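Local coordinates for protein acyl-CoA dehydrogenase (Bacillus anthracis, PDB 3OWA) that probably catalyses the FAD-dependent alpha,beta-dehydrogenation of acyl-CoA thioesters, passing the electrons on to a separate acceptor, at residues A117-S123 / K147-Y151; L124-F129 / I259-I264. One frame throughout, in Å; residues are numbered along the deposited sequence. Where two conformers were deposited one is given.

Contact 1: residues A117-S123 / K147-Y151. With FAD (flavin-adenine dinucleotide), chain E.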
loop_
_atom_site.group_PDB
_atom_site.type_symbol
_atom_site.label_atom_id
_atom_site.label_comp_id
_atom_site.label_asym_id
_atom_site.label_seq_id
_atom_site.Cartn_x
_atom_site.Cartn_y
_atom_site.Cartn_z
ATOM N N ALA A 117 22.927 6.155 7.118
ATOM C CA ALA A 117 23.144 7.594 7.271
ATOM C C ALA A 117 24.594 7.854 7.728
ATOM O O ALA A 117 25.202 8.856 7.350
ATOM C CB ALA A 117 22.179 8.195 8.275
ATOM N N HIS A 118 25.144 6.972 8.551
ATOM C CA HIS A 118 26.519 7.176 8.908
ATOM C C HIS A 118 27.489 6.953 7.736
ATOM O O HIS A 118 28.326 7.804 7.491
ATOM C CB HIS A 118 26.955 6.336 10.117
ATOM C CG HIS A 118 28.438 6.390 10.356
ATOM N ND1 HIS A 118 29.050 7.456 10.985
ATOM C CD2 HIS A 118 29.436 5.542 9.989
ATOM C CE1 HIS A 118 30.357 7.240 11.039
ATOM N NE2 HIS A 118 30.617 6.083 10.444
ATOM N N VAL A 119 27.402 5.813 7.043
ATOM C CA VAL A 119 28.370 5.491 6.008
ATOM C C VAL A 119 28.059 6.178 4.662
ATOM O O VAL A 119 28.943 6.286 3.816
ATOM C CB VAL A 119 28.510 3.955 5.757
ATOM C CG1 VAL A 119 28.923 3.227 7.053
ATOM C CG2 VAL A 119 27.216 3.362 5.123
ATOM N N GLY A 120 26.845 6.675 4.484
ATOM C CA GLY A 120 26.451 7.177 3.171
ATOM C C GLY A 120 26.398 8.692 3.242
ATOM O O GLY A 120 27.427 9.358 3.190
ATOM N N ILE A 121 25.209 9.238 3.399
ATOM C CA ILE A 121 25.029 10.678 3.288
ATOM C C ILE A 121 25.879 11.436 4.338
ATOM O O ILE A 121 26.284 12.557 4.092
ATOM C CB ILE A 121 23.545 11.053 3.376
ATOM C CG1 ILE A 121 22.914 10.525 4.688
ATOM C CG2 ILE A 121 22.817 10.515 2.158
ATOM C CD1 ILE A 121 21.421 10.922 4.884
ATOM N N GLY A 122 26.166 10.819 5.483
ATOM C CA GLY A 122 26.926 11.474 6.534
ATOM C C GLY A 122 28.435 11.535 6.268
ATOM O O GLY A 122 29.045 12.579 6.453
ATOM N N SER A 123 29.035 10.425 5.835
ATOM C CA SER A 123 30.492 10.346 5.689
ATOM C C SER A 123 30.957 10.697 4.283
ATOM O O SER A 123 31.998 11.362 4.124
ATOM C CB SER A 123 31.023 8.941 6.023
ATOM O OG SER A 123 30.967 8.686 7.428
ATOM N N LYS A 147 33.962 8.428 15.696
ATOM C CA LYS A 147 32.990 9.486 15.506
ATOM C C LYS A 147 31.859 8.884 14.679
ATOM O O LYS A 147 32.090 7.909 13.945
ATOM C CB LYS A 147 33.608 10.672 14.771
ATOM C CG LYS A 147 34.440 11.581 15.683
ATOM C CD LYS A 147 34.856 12.855 14.972
ATOM C CE LYS A 147 35.659 13.746 15.915
ATOM N NZ LYS A 147 35.298 15.150 15.684
ATOM N N LEU A 148 30.655 9.449 14.824
ATOM C CA LEU A 148 29.494 9.072 14.023
ATOM C C LEU A 148 28.976 10.290 13.285
ATOM O O LEU A 148 29.011 11.406 13.798
ATOM C CB LEU A 148 28.405 8.482 14.934
ATOM C CG LEU A 148 28.901 7.158 15.565
ATOM C CD1 LEU A 148 27.930 6.708 16.669
ATOM C CD2 LEU A 148 29.161 6.055 14.491
ATOM N N ALA A 149 28.489 10.069 12.083
ATOM C CA ALA A 149 28.060 11.189 11.211
ATOM C C ALA A 149 26.531 11.266 10.947
ATOM O O ALA A 149 25.786 10.259 11.050
ATOM C CB ALA A 149 28.821 11.088 9.875
ATOM N N ALA A 150 26.091 12.457 10.543
ATOM C CA ALA A 150 24.714 12.704 10.145
ATOM C C ALA A 150 24.771 13.735 9.022
ATOM O O ALA A 150 25.772 14.452 8.843
ATOM C CB ALA A 150 23.919 13.260 11.319
ATOM N N TYR A 151 23.670 13.844 8.289
ATOM C CA TYR A 151 23.575 14.733 7.136
ATOM C C TYR A 151 22.375 15.655 7.340
ATOM O O TYR A 151 21.253 15.178 7.546
ATOM C CB TYR A 151 23.321 13.851 5.930
ATOM C CG TYR A 151 23.328 14.524 4.580
ATOM C CD1 TYR A 151 24.525 14.965 4.006
ATOM C CD2 TYR A 151 22.144 14.668 3.840
ATOM C CE1 TYR A 151 24.541 15.528 2.711
ATOM C CE2 TYR A 151 22.159 15.248 2.545
ATOM C CZ TYR A 151 23.370 15.675 2.004
ATOM O OH TYR A 151 23.393 16.238 0.737
HETATM P PA FAD E . 7.392 17.997 0.623
HETATM O O1A FAD E . 6.628 19.073 1.353
HETATM O O2A FAD E . 8.620 18.433 -0.091
HETATM O O5B FAD E . 6.447 17.212 -0.369
HETATM C C5B FAD E . 5.087 16.961 -0.113
HETATM C C4B FAD E . 4.421 16.314 -1.319
HETATM O O4B FAD E . 4.453 17.196 -2.453
HETATM C C3B FAD E . 5.141 15.029 -1.715
HETATM O O3B FAD E . 4.234 14.062 -2.242
HETATM C C2B FAD E . 6.000 15.509 -2.858
HETATM O O2B FAD E . 6.325 14.485 -3.748
HETATM C C1B FAD E . 5.100 16.526 -3.512
HETATM N N9A FAD E . 5.881 17.479 -4.307
HETATM C C8A FAD E . 6.871 18.320 -3.869
HETATM N N7A FAD E . 7.340 19.038 -4.905
HETATM C C5A FAD E . 6.644 18.690 -6.003
HETATM C C6A FAD E . 6.693 19.125 -7.351
HETATM N N6A FAD E . 7.491 20.131 -7.732
HETATM N N1A FAD E . 5.833 18.546 -8.250
HETATM C C2A FAD E . 4.931 17.571 -7.851
HETATM N N3A FAD E . 4.857 17.169 -6.521
HETATM C C4A FAD E . 5.711 17.706 -5.620
HETATM N N1 FAD E . 16.726 14.917 5.462
HETATM C C2 FAD E . 18.081 15.092 5.632
HETATM O O2 FAD E . 18.669 15.946 5.005
HETATM N N3 FAD E . 18.816 14.316 6.506
HETATM C C4 FAD E . 18.222 13.355 7.259
HETATM O O4 FAD E . 18.938 12.678 8.015
HETATM C C4X FAD E . 16.848 13.155 7.095
HETATM N N5 FAD E . 16.212 12.207 7.872
HETATM C C5X FAD E . 14.839 12.037 7.774
HETATM C C6 FAD E . 14.229 11.068 8.579
HETATM C C7 FAD E . 12.850 10.905 8.514
HETATM C C7M FAD E . 12.183 9.871 9.396
HETATM C C8 FAD E . 12.112 11.724 7.631
HETATM C C8M FAD E . 10.630 11.625 7.466
HETATM C C9 FAD E . 12.735 12.649 6.798
HETATM C C9A FAD E . 14.096 12.824 6.862
HETATM N N10 FAD E . 14.723 13.743 6.035
HETATM C C10 FAD E . 16.089 13.944 6.191
HETATM C "C1'" FAD E . 13.925 14.656 5.114
HETATM C "C2'" FAD E . 13.193 13.926 3.982
HETATM O "O2'" FAD E . 13.981 13.123 3.133
HETATM C "C3'" FAD E . 11.958 14.856 3.346
HETATM O "O3'" FAD E . 10.856 14.370 4.028
HETATM C "C4'" FAD E . 11.795 14.772 2.037
HETATM O "O4'" FAD E . 13.040 15.158 1.458
HETATM C "C5'" FAD E . 10.578 15.408 1.365
HETATM O "O5'" FAD E . 10.308 16.616 2.028
HETATM P P FAD E . 8.939 16.944 2.746
HETATM O O1P FAD E . 8.717 15.833 3.748
HETATM O O2P FAD E . 9.008 18.321 3.342
HETATM O O3P FAD E . 7.789 16.800 1.652
#

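Contact 2: residues L124-F129 / I259-I264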
loop_
_atom_site.group_PDB
_atom_site.type_symbol
_atom_site.label_atom_id
_atom_site.label_comp_id
_atom_site.label_asym_id
_atom_site.label_seq_id
_atom_site.Cartn_x
_atom_site.Cartn_y
_atom_site.Cartn_z
ATOM N N LEU A 124 30.207 10.248 3.279
ATOM C CA LEU A 124 30.610 10.405 1.875
ATOM C C LEU A 124 30.810 11.856 1.417
ATOM O O LEU A 124 31.617 12.094 0.536
ATOM C CB LEU A 124 29.651 9.691 0.920
ATOM C CG LEU A 124 29.706 8.164 0.961
ATOM C CD1 LEU A 124 28.711 7.569 -0.026
ATOM C CD2 LEU A 124 31.130 7.624 0.716
ATOM N N PRO A 125 30.094 12.827 1.992
ATOM C CA PRO A 125 30.458 14.197 1.558
ATOM C C PRO A 125 31.924 14.554 1.828
ATOM O O PRO A 125 32.517 15.300 1.065
ATOM C CB PRO A 125 29.530 15.086 2.371
ATOM C CG PRO A 125 28.300 14.183 2.581
ATOM C CD PRO A 125 28.832 12.802 2.757
ATOM N N ILE A 126 32.497 14.005 2.891
ATOM C CA ILE A 126 33.911 14.239 3.229
ATOM C C ILE A 126 34.796 13.360 2.349
ATOM O O ILE A 126 35.811 13.822 1.825
ATOM C CB ILE A 126 34.193 14.027 4.747
ATOM C CG1 ILE A 126 33.367 15.038 5.574
ATOM C CG2 ILE A 126 35.699 14.203 5.055
ATOM C CD1 ILE A 126 33.435 14.829 7.110
ATOM N N VAL A 127 34.410 12.099 2.186
ATOM C CA VAL A 127 35.117 11.203 1.274
ATOM C C VAL A 127 35.230 11.790 -0.146
ATOM O O VAL A 127 36.310 11.788 -0.747
ATOM C CB VAL A 127 34.465 9.778 1.210
ATOM C CG1 VAL A 127 35.181 8.897 0.150
ATOM C CG2 VAL A 127 34.493 9.088 2.593
ATOM N N LEU A 128 34.130 12.297 -0.673
ATOM C CA LEU A 128 34.070 12.716 -2.061
ATOM C C LEU A 128 34.456 14.162 -2.283
ATOM O O LEU A 128 34.992 14.485 -3.344
ATOM C CB LEU A 128 32.680 12.460 -2.645
ATOM C CG LEU A 128 32.245 10.990 -2.604
ATOM C CD1 LEU A 128 30.872 10.833 -3.200
ATOM C CD2 LEU A 128 33.217 10.088 -3.334
ATOM N N PHE A 129 34.175 15.034 -1.314
ATOM C CA PHE A 129 34.386 16.463 -1.522
ATOM C C PHE A 129 35.247 17.133 -0.483
ATOM O O PHE A 129 35.457 18.333 -0.545
ATOM C CB PHE A 129 33.041 17.176 -1.659
ATOM C CG PHE A 129 32.209 16.644 -2.790
ATOM C CD1 PHE A 129 32.545 16.954 -4.116
ATOM C CD2 PHE A 129 31.133 15.800 -2.548
ATOM C CE1 PHE A 129 31.806 16.458 -5.173
ATOM C CE2 PHE A 129 30.387 15.309 -3.599
ATOM C CZ PHE A 129 30.726 15.628 -4.924
ATOM N N ILE A 259 26.136 21.089 -5.815
ATOM C CA ILE A 259 26.947 20.055 -6.436
ATOM C C ILE A 259 27.143 18.853 -5.479
ATOM O O ILE A 259 27.039 17.670 -5.887
ATOM C CB ILE A 259 28.294 20.637 -6.883
ATOM C CG1 ILE A 259 28.083 21.572 -8.080
ATOM C CG2 ILE A 259 29.319 19.528 -7.190
ATOM C CD1 ILE A 259 29.295 22.438 -8.400
ATOM N N ILE A 260 27.396 19.151 -4.209
ATOM C CA ILE A 260 27.501 18.094 -3.191
ATOM C C ILE A 260 26.148 17.387 -2.984
ATOM O O ILE A 260 26.075 16.129 -3.045
ATOM C CB ILE A 260 28.074 18.630 -1.882
ATOM C CG1 ILE A 260 29.449 19.280 -2.153
ATOM C CG2 ILE A 260 28.130 17.493 -0.777
ATOM C CD1 ILE A 260 30.029 20.046 -0.910
ATOM N N ALA A 261 25.076 18.183 -2.836
ATOM C CA ALA A 261 23.771 17.651 -2.515
ATOM C C ALA A 261 23.268 16.735 -3.624
ATOM O O ALA A 261 22.658 15.686 -3.341
ATOM C CB ALA A 261 22.753 18.778 -2.242
ATOM N N PHE A 262 23.510 17.144 -4.873
ATOM C CA PHE A 262 23.047 16.381 -6.017
ATOM C C PHE A 262 23.830 15.068 -6.147
ATOM O O PHE A 262 23.243 14.006 -6.419
ATOM C CB PHE A 262 23.103 17.204 -7.323
ATOM C CG PHE A 262 23.304 16.350 -8.576
ATOM C CD1 PHE A 262 22.209 15.727 -9.213
ATOM C CD2 PHE A 262 24.597 16.161 -9.123
ATOM C CE1 PHE A 262 22.395 14.913 -10.379
ATOM C CE2 PHE A 262 24.792 15.364 -10.278
ATOM C CZ PHE A 262 23.685 14.734 -10.895
ATOM N N ASN A 263 25.141 15.131 -5.940
ATOM C CA ASN A 263 25.955 13.936 -6.057
ATOM C C ASN A 263 25.679 12.937 -4.949
ATOM O O ASN A 263 25.601 11.733 -5.218
ATOM C CB ASN A 263 27.437 14.275 -6.085
ATOM C CG ASN A 263 27.929 14.553 -7.477
ATOM O OD1 ASN A 263 28.194 13.628 -8.265
ATOM N ND2 ASN A 263 28.055 15.824 -7.794
ATOM N N ILE A 264 25.518 13.432 -3.724
ATOM C CA ILE A 264 25.208 12.579 -2.584
ATOM C C ILE A 264 23.839 11.857 -2.758
ATOM O O ILE A 264 23.673 10.664 -2.415
ATOM C CB ILE A 264 25.256 13.406 -1.279
ATOM C CG1 ILE A 264 26.690 13.943 -1.037
ATOM C CG2 ILE A 264 24.722 12.613 -0.059
ATOM C CD1 ILE A 264 27.838 12.855 -1.058
#

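Contact 1: residues A117-S123 / K147-Y151
H118 and A149 make the one hydrogen bond between segments 117-123 and 147-151. The backbone N of A149 donates to ND1 of the imidazole over 2.9 Å, close to the ring plane and with an N-H...acceptor angle of 155°. CG of H118 lies anti to the backbone N (chi1 171°), which carries the ring along the helix flank to the strand. CD2 of L148 rests over one face of this ring, a CH-pi contact 4.0 Å from the centroid, while OG of S123 lies on the opposite face, towards the rim. Further along, I121 crosses Y151 at about a right angle: its CB sits over the phenol face, 4.0 Å from the centroid, and its CG1 touches CB of Y151 at 3.6 Å. Between these anchors CB of A149 lies 3.7 Å from C of G122, and with no side chain at G122 the backbones come close, 4.4 Å between the CA atoms of G122 and A150.

The next shell fixes these groups. OG of S123 donates to O of H118 over 2.8 Å, NE2 of H118 bonds to the carbonyl of L142, and the hydroxyl of Y151 pairs with that of Y199. The wide turn at 118-122 brings N of G122 to O of A117.

Since ND1 accepts and NE2 faces the carbonyl of L142, the ring is probably neutral, with its proton on NE2. At the strand's other end, FAD N3 donates a hydrogen bond to O of Y151 over 2.8 Å, tying the cofactor's pyrimidine edge to backbone held against the helix.

Contact 2: residues L124-F129 / I259-I264
F129 enters helix 257-293 as a knob, its side chain seated among I259, I260, N263 and I264. CG1 of I260 lies over one face of the ring, 4.1 Å from the centroid and towards the rim, in a CH-pi contact, the two side chains running alongside one another and pointing opposite ways. At the edge, CB of N263 approaches CZ of F129 to 3.7 Å, and CD1 of I264 stands near the ring plane as well. With CG anti to its carbonyl carbon, F129 sends the ring across to the neighbouring helix.

In the aliphatic packing the side chain of I264 forms the second knob, among L124, P125, L128 and F129. It lies nearly perpendicular to that of P125, with CD1 3.9 Å from CG of P125 and 4.2 Å from CD1 of L128.

Polar bonding stays within the longer helix. ND2 of N263 donates to O of I259 over 2.8 Å at 167°, and N of N263 reaches the same oxygen from the opposite face of its plane. O of I259 thus takes two donors, and the ND2 bond holds the amide, its plane 56° from the phenyl plane, beside F129.

The axes of segments 124-129 and 259-264 approach to 10.6 Å, at 111° between their N-to-C directions. The reciprocal insertion of F129 and I264 is knobs-into-holes packing, joining the N- and C-terminal helical domains of the acyl-CoA dehydrogenase fold.

Overall arrangement
Two neighbouring contacts illustrate how the surroundings of one cofactor draw on all three domains of an acyl-CoA dehydrogenase. They lie about 12 Å apart, centre to centre, and helices 110-122 and 124-129 follow each other in the chain, so the N-terminal domain supplies one side of both. Contact 1 takes its partner from the strand that enters the middle domain, contact 2 from the first long helix of the C-terminal domain. They touch where CG2 of I121 meets CG2 of I264 at 3.6 Å. Contact 1 bonds directly to FAD, whereas in contact 2 the side chain of I264 is about 9 Å from the bound FAD, behind Y151. R294, Q381 and G385 of the second subunit complete the FAD site.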